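Local coordinates for protein fatty acyl CoA synthetase FADD13 (FATTY-ACYL-CoA SYNTHETASE) (Mycobacterium tuberculosis, PDB 3R44) that is a fatty acyl-CoA synthetase of the ANL superfamily, with an AMP-binding part and a small C-terminal domain, at residues Ser204-Arg209 and Val229-Met234; Ala264-Leu269 and Ala294-Ala299; Val311-Ala316 and Glu330-Lys335; Gly398-Asp401 and Tyr405-Ile408. One frame throughout, in Å; residues are numbered along the deposited sequence.

Interaction 1 of 4, residues Ser204-Arg209 and Val229-Met234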
# COMPACT_ATOMS: atom_id res chain seq x y z
N SER A 204 2.36 -17.45 5.25
CA SER A 204 2.90 -18.70 4.66
C SER A 204 4.09 -18.54 3.76
O SER A 204 4.72 -19.53 3.38
CB SER A 204 1.83 -19.46 3.85
OG SER A 204 0.81 -19.88 4.72
N THR A 205 4.43 -17.30 3.41
CA THR A 205 5.48 -17.04 2.46
C THR A 205 6.73 -16.45 3.15
O THR A 205 7.83 -16.87 2.87
CB THR A 205 4.99 -16.08 1.32
OG1 THR A 205 3.79 -16.63 0.72
CG2 THR A 205 6.12 -15.85 0.29
N ILE A 206 6.55 -15.47 4.03
CA ILE A 206 7.74 -14.86 4.66
C ILE A 206 8.13 -15.67 5.87
O ILE A 206 7.29 -16.40 6.42
CB ILE A 206 7.51 -13.39 5.06
CG1 ILE A 206 6.53 -13.25 6.21
CG2 ILE A 206 7.06 -12.55 3.87
CD1 ILE A 206 6.41 -11.74 6.65
N ASP A 207 9.39 -15.52 6.33
CA ASP A 207 9.83 -16.21 7.52
C ASP A 207 9.32 -15.46 8.76
O ASP A 207 10.06 -14.72 9.39
CB ASP A 207 11.35 -16.37 7.53
CG ASP A 207 11.89 -17.11 8.77
OD1 ASP A 207 11.14 -17.68 9.63
OD2 ASP A 207 13.12 -17.11 8.87
N VAL A 208 8.05 -15.63 9.09
CA VAL A 208 7.45 -15.06 10.30
C VAL A 208 7.18 -16.21 11.27
O VAL A 208 6.81 -17.33 10.83
CB VAL A 208 6.18 -14.25 10.02
CG1 VAL A 208 5.08 -15.12 9.37
CG2 VAL A 208 5.68 -13.54 11.32
N ARG A 209 7.40 -15.95 12.57
CA ARG A 209 7.39 -17.00 13.61
C ARG A 209 6.49 -16.63 14.77
O ARG A 209 6.31 -15.45 15.07
CB ARG A 209 8.81 -17.21 14.11
CG ARG A 209 9.81 -17.50 13.01
CD ARG A 209 11.22 -17.59 13.55
NE ARG A 209 12.15 -17.62 12.44
CZ ARG A 209 13.47 -17.60 12.60
NH1 ARG A 209 13.99 -17.52 13.82
NH2 ARG A 209 14.26 -17.63 11.54
N VAL A 229 -1.35 -5.98 10.47
CA VAL A 229 -2.06 -6.10 11.76
C VAL A 229 -2.80 -7.46 11.84
O VAL A 229 -2.77 -8.17 12.85
CB VAL A 229 -3.02 -4.92 11.92
CG1 VAL A 229 -4.11 -5.16 13.04
CG2 VAL A 229 -2.25 -3.58 12.08
N ILE A 230 -3.51 -7.81 10.78
CA ILE A 230 -4.28 -9.05 10.73
C ILE A 230 -3.39 -10.32 10.73
O ILE A 230 -3.65 -11.29 11.44
CB ILE A 230 -5.25 -9.09 9.48
CG1 ILE A 230 -6.21 -7.88 9.47
CG2 ILE A 230 -6.01 -10.43 9.43
CD1 ILE A 230 -6.82 -7.64 10.77
N PHE A 231 -2.32 -10.33 9.96
CA PHE A 231 -1.47 -11.51 9.98
C PHE A 231 -0.70 -11.64 11.26
O PHE A 231 -0.39 -12.75 11.64
CB PHE A 231 -0.64 -11.74 8.69
CG PHE A 231 0.68 -11.01 8.60
CD1 PHE A 231 0.94 -10.18 7.50
CD2 PHE A 231 1.67 -11.18 9.56
CE1 PHE A 231 2.21 -9.52 7.36
CE2 PHE A 231 2.93 -10.57 9.43
CZ PHE A 231 3.19 -9.73 8.34
N SER A 232 -0.53 -10.54 11.96
CA SER A 232 0.05 -10.59 13.30
C SER A 232 -0.84 -11.40 14.25
O SER A 232 -0.35 -12.24 15.02
CB SER A 232 0.33 -9.19 13.84
OG SER A 232 1.44 -8.61 13.15
N ALA A 233 -2.14 -11.12 14.26
CA ALA A 233 -3.04 -11.93 15.07
C ALA A 233 -3.09 -13.38 14.59
O ALA A 233 -3.14 -14.34 15.38
CB ALA A 233 -4.44 -11.31 15.11
N MET A 234 -3.12 -13.56 13.29
CA MET A 234 -3.14 -14.90 12.71
C MET A 234 -1.97 -15.76 13.18
O MET A 234 -2.16 -16.90 13.59
CB MET A 234 -3.15 -14.84 11.17
CG MET A 234 -3.10 -16.19 10.58
SD MET A 234 -3.49 -16.14 8.84
CE MET A 234 -5.01 -15.22 8.83
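In the alpha/beta core of the AMP-binding part, Phe231 on helix 223-235 meets Ile206 and Val208, which lie in the loop that leaves helix 192-205 for strand 213-216. The contact is a small apolar cluster. Ile206 CD1 comes to 4.2 Å from Phe231 CZ, at the far end of the ring, and the two side chains cross at about a right angle. Val208 CG2 is 4.5 Å from the adjacent ring atom, Phe231 CE2. Both methyls approach the ring obliquely. Phe231 reaches them because its CG sits between the backbone N and the carbonyl carbon (chi1 85°), which throws the ring out from the helix toward the loop. The ring also meets that of Trp202, their planes inclined by about 20°.

Between the two aliphatic residues the chain reverses through an inverse gamma turn centred on Asp207, with a weak bond of 2.9 Å from Val208 N to Ile206 O. The exposed Asp207 is gripped side-on by Arg209: NE gives OD1 of Asp207 a nearly straight bond (3.0 Å, 177°), and NH2 reaches its OD2 at 2.9 Å. Chemistry is thus divided along the loop. Ion pairing at the surface is consistent with a role in holding its shape, alongside bonds from Tyr288 and Arg287 to Asp207 O, while its union with helix 223-235 rests on modest van der Waals contact and the burial of hydrocarbon.

Interaction 2 of 4, residues Ala264-Leu269 and Ala294-Ala299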
# COMPACT_ATOMS: atom_id res chain seq x y z
N ALA A 264 8.84 -1.23 6.53
CA ALA A 264 9.51 -0.02 6.07
C ALA A 264 9.30 0.27 4.60
O ALA A 264 8.54 -0.41 3.89
CB ALA A 264 11.02 -0.14 6.37
N VAL A 265 9.91 1.35 4.17
CA VAL A 265 10.04 1.70 2.75
C VAL A 265 11.50 2.15 2.57
O VAL A 265 12.21 2.39 3.57
CB VAL A 265 9.07 2.84 2.35
CG1 VAL A 265 7.57 2.39 2.42
CG2 VAL A 265 9.37 4.09 3.22
N PRO A 266 11.98 2.20 1.32
CA PRO A 266 13.40 2.47 1.10
C PRO A 266 13.85 3.76 1.76
O PRO A 266 14.94 3.76 2.35
CB PRO A 266 13.49 2.48 -0.43
CG PRO A 266 12.55 1.44 -0.78
CD PRO A 266 11.37 1.72 0.07
N ALA A 267 13.04 4.83 1.73
CA ALA A 267 13.47 6.10 2.38
C ALA A 267 13.79 5.88 3.85
O ALA A 267 14.76 6.44 4.37
CB ALA A 267 12.41 7.25 2.24
N ILE A 268 12.92 5.14 4.52
CA ILE A 268 13.03 4.86 5.97
C ILE A 268 14.32 4.13 6.23
O ILE A 268 15.03 4.49 7.13
CB ILE A 268 11.82 4.03 6.54
CG1 ILE A 268 10.66 4.94 6.85
CG2 ILE A 268 12.17 3.20 7.85
CD1 ILE A 268 9.37 4.17 7.27
N LEU A 269 14.60 3.08 5.44
CA LEU A 269 15.78 2.32 5.65
C LEU A 269 17.05 3.14 5.35
O LEU A 269 18.07 2.95 5.99
CB LEU A 269 15.80 1.09 4.78
CG LEU A 269 14.73 0.03 5.18
CD1 LEU A 269 15.12 -1.26 4.58
CD2 LEU A 269 14.61 -0.10 6.71
N ALA A 294 9.78 1.32 -4.40
CA ALA A 294 10.73 0.99 -5.43
C ALA A 294 11.73 -0.03 -4.90
O ALA A 294 11.87 -0.22 -3.70
CB ALA A 294 11.47 2.25 -5.92
N PRO A 295 12.42 -0.69 -5.82
CA PRO A 295 13.48 -1.62 -5.36
C PRO A 295 14.56 -0.89 -4.51
O PRO A 295 14.87 0.29 -4.74
CB PRO A 295 14.05 -2.17 -6.66
CG PRO A 295 12.90 -1.97 -7.71
CD PRO A 295 12.34 -0.64 -7.29
N MET A 296 15.05 -1.59 -3.51
CA MET A 296 16.09 -1.09 -2.65
C MET A 296 17.39 -1.02 -3.43
O MET A 296 17.69 -1.94 -4.19
CB MET A 296 16.28 -2.10 -1.53
CG MET A 296 15.26 -2.05 -0.48
SD MET A 296 15.58 -0.60 0.48
CE MET A 296 16.97 -1.21 1.44
N PRO A 297 18.20 0.03 -3.23
CA PRO A 297 19.51 0.09 -3.88
C PRO A 297 20.44 -0.96 -3.29
O PRO A 297 20.41 -1.17 -2.06
CB PRO A 297 20.03 1.49 -3.55
CG PRO A 297 19.03 2.16 -2.74
CD PRO A 297 17.85 1.29 -2.54
N GLU A 298 21.24 -1.61 -4.16
CA GLU A 298 22.18 -2.65 -3.74
C GLU A 298 23.06 -2.21 -2.57
O GLU A 298 23.25 -2.96 -1.62
CB GLU A 298 23.05 -3.19 -4.91
N ALA A 299 23.56 -0.97 -2.62
CA ALA A 299 24.45 -0.49 -1.56
C ALA A 299 23.75 -0.55 -0.19
O ALA A 299 24.35 -0.88 0.85
CB ALA A 299 24.93 0.92 -1.89
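Pro266 and Met296 meet just past the C-terminal ends of two neighbouring parallel strands of the alpha/beta sheet, 261-264 and 288-291. The strands are joined by a beta-alpha-beta crossover through helices 266-274 and 276-280, and Pro266 opens the first of these, just after Val265 at the N-cap position. The contact is chiefly apolar. Met296 lays its sulfur over the proline: SD is 3.8 Å from Pro266 CA and equally far from CB, and 3.9 Å from CG, with the two side chains slanted across each other. Bends at both chi2 (-73°) and chi3 (-78°) then fold the methionine back upon itself, carrying its methyl to Leu269, three residues on in the first turn, where Met296 CE lies 3.6 Å from Leu269 CD1 and the side chains cross at about a right angle. Thr291 on strand 288-291 touches both Leu269 and Met296.

The polar bonds lie within or beyond the segments. Leu269 N bonds to Val265 O at 3.1 Å, setting the first helical turn, and Met296 N is held by the side chain of Gln313 on strand 310-316, so the methionine backbone is tied to the sheet while its side chain packs on the helix. Between the segments, the one close approach to a polar atom is that of Pro266 CG, 3.4 Å from Ala294 O.

Interaction 3 of 4, residues Val311-Ala316 and Glu330-Lys335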
# COMPACT_ATOMS: atom_id res chain seq x y z
N VAL A 311 16.43 -7.94 3.89
CA VAL A 311 15.34 -7.13 3.41
C VAL A 311 14.43 -7.99 2.54
O VAL A 311 14.91 -8.73 1.68
CB VAL A 311 15.87 -5.90 2.61
CG1 VAL A 311 14.74 -5.00 2.23
CG2 VAL A 311 16.86 -5.07 3.49
N VAL A 312 13.13 -7.95 2.82
CA VAL A 312 12.10 -8.53 1.96
C VAL A 312 11.43 -7.38 1.20
O VAL A 312 11.14 -6.31 1.76
CB VAL A 312 11.07 -9.32 2.80
CG1 VAL A 312 9.81 -9.71 1.96
CG2 VAL A 312 11.81 -10.51 3.52
N GLN A 313 11.21 -7.61 -0.09
CA GLN A 313 10.61 -6.61 -0.96
C GLN A 313 9.46 -7.25 -1.70
O GLN A 313 9.34 -8.46 -1.68
CB GLN A 313 11.66 -6.10 -1.96
CG GLN A 313 12.78 -5.37 -1.36
CD GLN A 313 13.88 -5.15 -2.37
OE1 GLN A 313 13.81 -4.20 -3.14
NE2 GLN A 313 14.91 -6.02 -2.36
N GLY A 314 8.60 -6.47 -2.31
CA GLY A 314 7.58 -7.03 -3.17
C GLY A 314 6.75 -6.06 -3.95
O GLY A 314 7.04 -4.85 -3.99
N TYR A 315 5.67 -6.58 -4.50
CA TYR A 315 4.75 -5.85 -5.28
C TYR A 315 3.34 -6.21 -4.83
O TYR A 315 3.00 -7.42 -4.72
CB TYR A 315 4.92 -6.26 -6.72
CG TYR A 315 3.83 -5.78 -7.65
CD1 TYR A 315 3.76 -4.43 -8.03
CD2 TYR A 315 2.87 -6.66 -8.13
CE1 TYR A 315 2.81 -4.00 -8.94
CE2 TYR A 315 1.89 -6.22 -9.01
CZ TYR A 315 1.87 -4.89 -9.40
OH TYR A 315 0.88 -4.50 -10.28
N ALA A 316 2.53 -5.17 -4.59
CA ALA A 316 1.11 -5.37 -4.23
C ALA A 316 0.37 -4.10 -4.59
O ALA A 316 1.02 -3.09 -4.87
CB ALA A 316 1.00 -5.66 -2.74
N GLU A 330 16.78 -14.24 0.96
CA GLU A 330 17.82 -14.99 0.25
C GLU A 330 18.13 -14.46 -1.17
O GLU A 330 19.23 -14.68 -1.68
CB GLU A 330 17.42 -16.48 0.18
N ASP A 331 17.16 -13.74 -1.77
CA ASP A 331 17.19 -13.29 -3.16
C ASP A 331 17.44 -11.76 -3.32
O ASP A 331 17.52 -11.24 -4.44
CB ASP A 331 15.83 -13.66 -3.81
CG ASP A 331 15.62 -15.18 -3.99
OD1 ASP A 331 16.65 -15.85 -4.09
OD2 ASP A 331 14.44 -15.67 -4.06
N ALA A 332 17.54 -11.03 -2.21
CA ALA A 332 17.55 -9.52 -2.28
C ALA A 332 18.67 -8.97 -3.17
O ALA A 332 18.49 -8.04 -3.95
CB ALA A 332 17.59 -8.91 -0.89
N LEU A 333 19.83 -9.59 -3.08
CA LEU A 333 20.96 -9.11 -3.83
C LEU A 333 21.00 -9.74 -5.21
O LEU A 333 21.12 -9.04 -6.23
CB LEU A 333 22.23 -9.40 -3.08
CG LEU A 333 23.27 -8.33 -3.33
CD1 LEU A 333 22.69 -6.91 -3.05
CD2 LEU A 333 24.54 -8.64 -2.49
N ARG A 334 20.94 -11.08 -5.18
CA ARG A 334 20.78 -11.96 -6.33
C ARG A 334 19.89 -11.28 -7.36
O ARG A 334 20.29 -11.14 -8.51
CB ARG A 334 20.12 -13.28 -5.87
CG ARG A 334 20.42 -14.55 -6.64
CD ARG A 334 19.38 -15.63 -6.28
NE ARG A 334 18.88 -16.22 -7.51
CZ ARG A 334 17.86 -17.04 -7.61
NH1 ARG A 334 17.17 -17.39 -6.54
NH2 ARG A 334 17.51 -17.51 -8.81
N LYS A 335 18.72 -10.81 -6.92
CA LYS A 335 17.69 -10.30 -7.87
C LYS A 335 17.34 -8.82 -7.69
O LYS A 335 16.15 -8.45 -7.76
CB LYS A 335 16.39 -11.13 -7.82
CG LYS A 335 16.55 -12.61 -8.05
CD LYS A 335 17.18 -12.93 -9.39
CE LYS A 335 16.24 -12.89 -10.57
NZ LYS A 335 16.49 -14.07 -11.49
O HOH W 1 16.72 -6.31 -4.23
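Gln313 and Ala332 face each other between strand 310-316 and the irregular loop that follows strand 324-327, and the glutamine makes the water-mediated link. Its CB leaves the strand toward the loop. CG, turned beside the backbone N (chi1 -65°), then runs 4.1 Å from CG1 of Val311, the residue two positions back on the same strand. An extended chi2 of 169° sends CD outward, and there the amide divides its work. OE1 accepts the backbone N-H of Met296, a bond that fixes the flip of the amide and leaves NE2 facing Ala332. NE2 lies 4.2 Å from Ala332 CB and donates to a water, which in turn donates to Ala332 O. These two water bonds are short, at 2.6 Å from Gln313 NE2 and 2.5 Å from Ala332 O, so their exact lengths deserve caution.

The Ala332 methyl also touches the strand backbone directly, 3.7 Å from Val311 O. Within the loop, Arg334 NH1 pairs with Asp331 OD1 at 2.9 Å, coming from above the carboxylate plane. Strand 310-316 is flanked by strands 288-291 and 324-327, so the loop folds back beside a strand already bonded on both edges and reaches it through a methyl and a water.

Interaction 4 of 4, residues Gly398-Asp401 and Tyr405-Ile408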
# COMPACT_ATOMS: atom_id res chain seq x y z
N GLY A 398 5.00 -5.33 -16.81
CA GLY A 398 6.21 -5.90 -16.28
C GLY A 398 6.71 -7.09 -17.08
O GLY A 398 6.22 -7.38 -18.15
N GLU A 399 7.70 -7.76 -16.53
CA GLU A 399 8.31 -8.91 -17.19
C GLU A 399 8.58 -9.96 -16.13
O GLU A 399 9.12 -9.64 -15.10
CB GLU A 399 9.65 -8.53 -17.86
CG GLU A 399 10.24 -9.71 -18.67
CD GLU A 399 11.38 -9.29 -19.63
OE1 GLU A 399 11.70 -8.08 -19.72
OE2 GLU A 399 11.94 -10.18 -20.32
N ILE A 400 8.23 -11.21 -16.40
CA ILE A 400 8.52 -12.32 -15.52
C ILE A 400 9.63 -13.10 -16.21
O ILE A 400 9.45 -13.58 -17.33
CB ILE A 400 7.28 -13.16 -15.21
CG1 ILE A 400 6.17 -12.27 -14.63
CG2 ILE A 400 7.62 -14.31 -14.24
CD1 ILE A 400 4.86 -12.99 -14.38
N ASP A 401 10.75 -13.25 -15.53
CA ASP A 401 11.87 -13.98 -16.08
C ASP A 401 11.64 -15.48 -16.06
O ASP A 401 10.65 -15.98 -15.51
CB ASP A 401 13.21 -13.55 -15.47
CG ASP A 401 13.49 -14.09 -14.10
OD1 ASP A 401 12.80 -14.97 -13.58
OD2 ASP A 401 14.47 -13.60 -13.49
N TYR A 405 10.61 -14.59 -11.66
CA TYR A 405 10.81 -13.34 -10.93
C TYR A 405 10.20 -12.20 -11.73
O TYR A 405 10.49 -12.03 -12.93
CB TYR A 405 12.27 -13.10 -10.61
CG TYR A 405 12.84 -14.00 -9.55
CD1 TYR A 405 12.78 -13.65 -8.23
CD2 TYR A 405 13.37 -15.22 -9.86
CE1 TYR A 405 13.30 -14.48 -7.22
CE2 TYR A 405 13.85 -16.09 -8.86
CZ TYR A 405 13.82 -15.70 -7.57
OH TYR A 405 14.35 -16.52 -6.62
N LEU A 406 9.33 -11.46 -11.07
CA LEU A 406 8.65 -10.29 -11.64
C LEU A 406 9.53 -9.03 -11.57
O LEU A 406 10.12 -8.73 -10.52
CB LEU A 406 7.38 -10.01 -10.85
CG LEU A 406 6.55 -8.80 -11.27
CD1 LEU A 406 6.18 -8.95 -12.75
CD2 LEU A 406 5.26 -8.62 -10.43
N TYR A 407 9.57 -8.29 -12.68
CA TYR A 407 10.26 -7.00 -12.76
C TYR A 407 9.21 -6.02 -13.25
O TYR A 407 8.69 -6.16 -14.33
CB TYR A 407 11.44 -7.01 -13.74
CG TYR A 407 12.64 -7.81 -13.25
CD1 TYR A 407 13.70 -7.17 -12.64
CD2 TYR A 407 12.67 -9.19 -13.35
CE1 TYR A 407 14.79 -7.87 -12.15
CE2 TYR A 407 13.77 -9.92 -12.86
CZ TYR A 407 14.81 -9.25 -12.27
OH TYR A 407 15.87 -9.94 -11.78
N ILE A 408 8.86 -5.06 -12.41
CA ILE A 408 7.93 -4.05 -12.83
C ILE A 408 8.60 -2.99 -13.69
O ILE A 408 9.62 -2.38 -13.33
CB ILE A 408 7.20 -3.40 -11.63
CG1 ILE A 408 6.44 -4.45 -10.82
CG2 ILE A 408 6.26 -2.26 -12.08
CD1 ILE A 408 5.17 -4.89 -11.37
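A beta hairpin of strands 396-400 and 406-410 brings Glu399 opposite Tyr407 as an antiparallel hydrogen-bonded pair: Glu399 N donates to Tyr407 O at 2.9 Å, and Tyr407 N returns a bond to Glu399 O at 2.8 Å. The tight part is the backbone and the face bearing Ile400 and Leu406. Gly398, without a side chain, lets its CA lie 3.2 Å from Tyr407 O, and Ile400 CG1 packs on Leu406 CD1 at 3.8 Å. Tyr315 and Val365 continue this buried layer around the leucine.

The other face is more open. Glu399 leads its carboxylate away from 405-408 to a salt bridge with Lys409, farther along the partner strand, and the ring of the partly exposed Tyr407 meets Glu399 O at its edge. Toward the turn the polar grip returns. Asp401 N bonds to Tyr405 O, while its carboxylate, with CG between the backbone N and carbonyl carbon (chi1 77°), curls back so that OD1 takes Tyr405 N at 2.9 Å and 165°, from above the carboxylate plane. The same OD1 also accepts Glu403 N, so one oxygen holds two backbone N-H groups of the turn. OD2, paired with Lys335, lies 3.8 Å from Tyr407 CE2 at the edge of that ring.

How the interactions relate
Interactions 1, 2 and 3 are buried contacts of the large alpha/beta part, whereas interaction 4 is partly exposed and ties together a hairpin. Interactions 1 and 2 are apolar, gathered on one Phe or one Met; interaction 3 is sparse and water-mediated; interaction 4 is dominated by backbone hydrogen bonds. Interaction 3 links its neighbours. The Gln313 amide joins it to interaction 2, and the loop 330-335 reaches the hairpin through Lys335 NZ to Asp401 OD2 (2.9 Å) and Asp331 OD2 to Tyr405 OH (2.7 Å). Interaction 1 stands apart, touching none of the others, although its atoms come within about 4 Å of interaction 3.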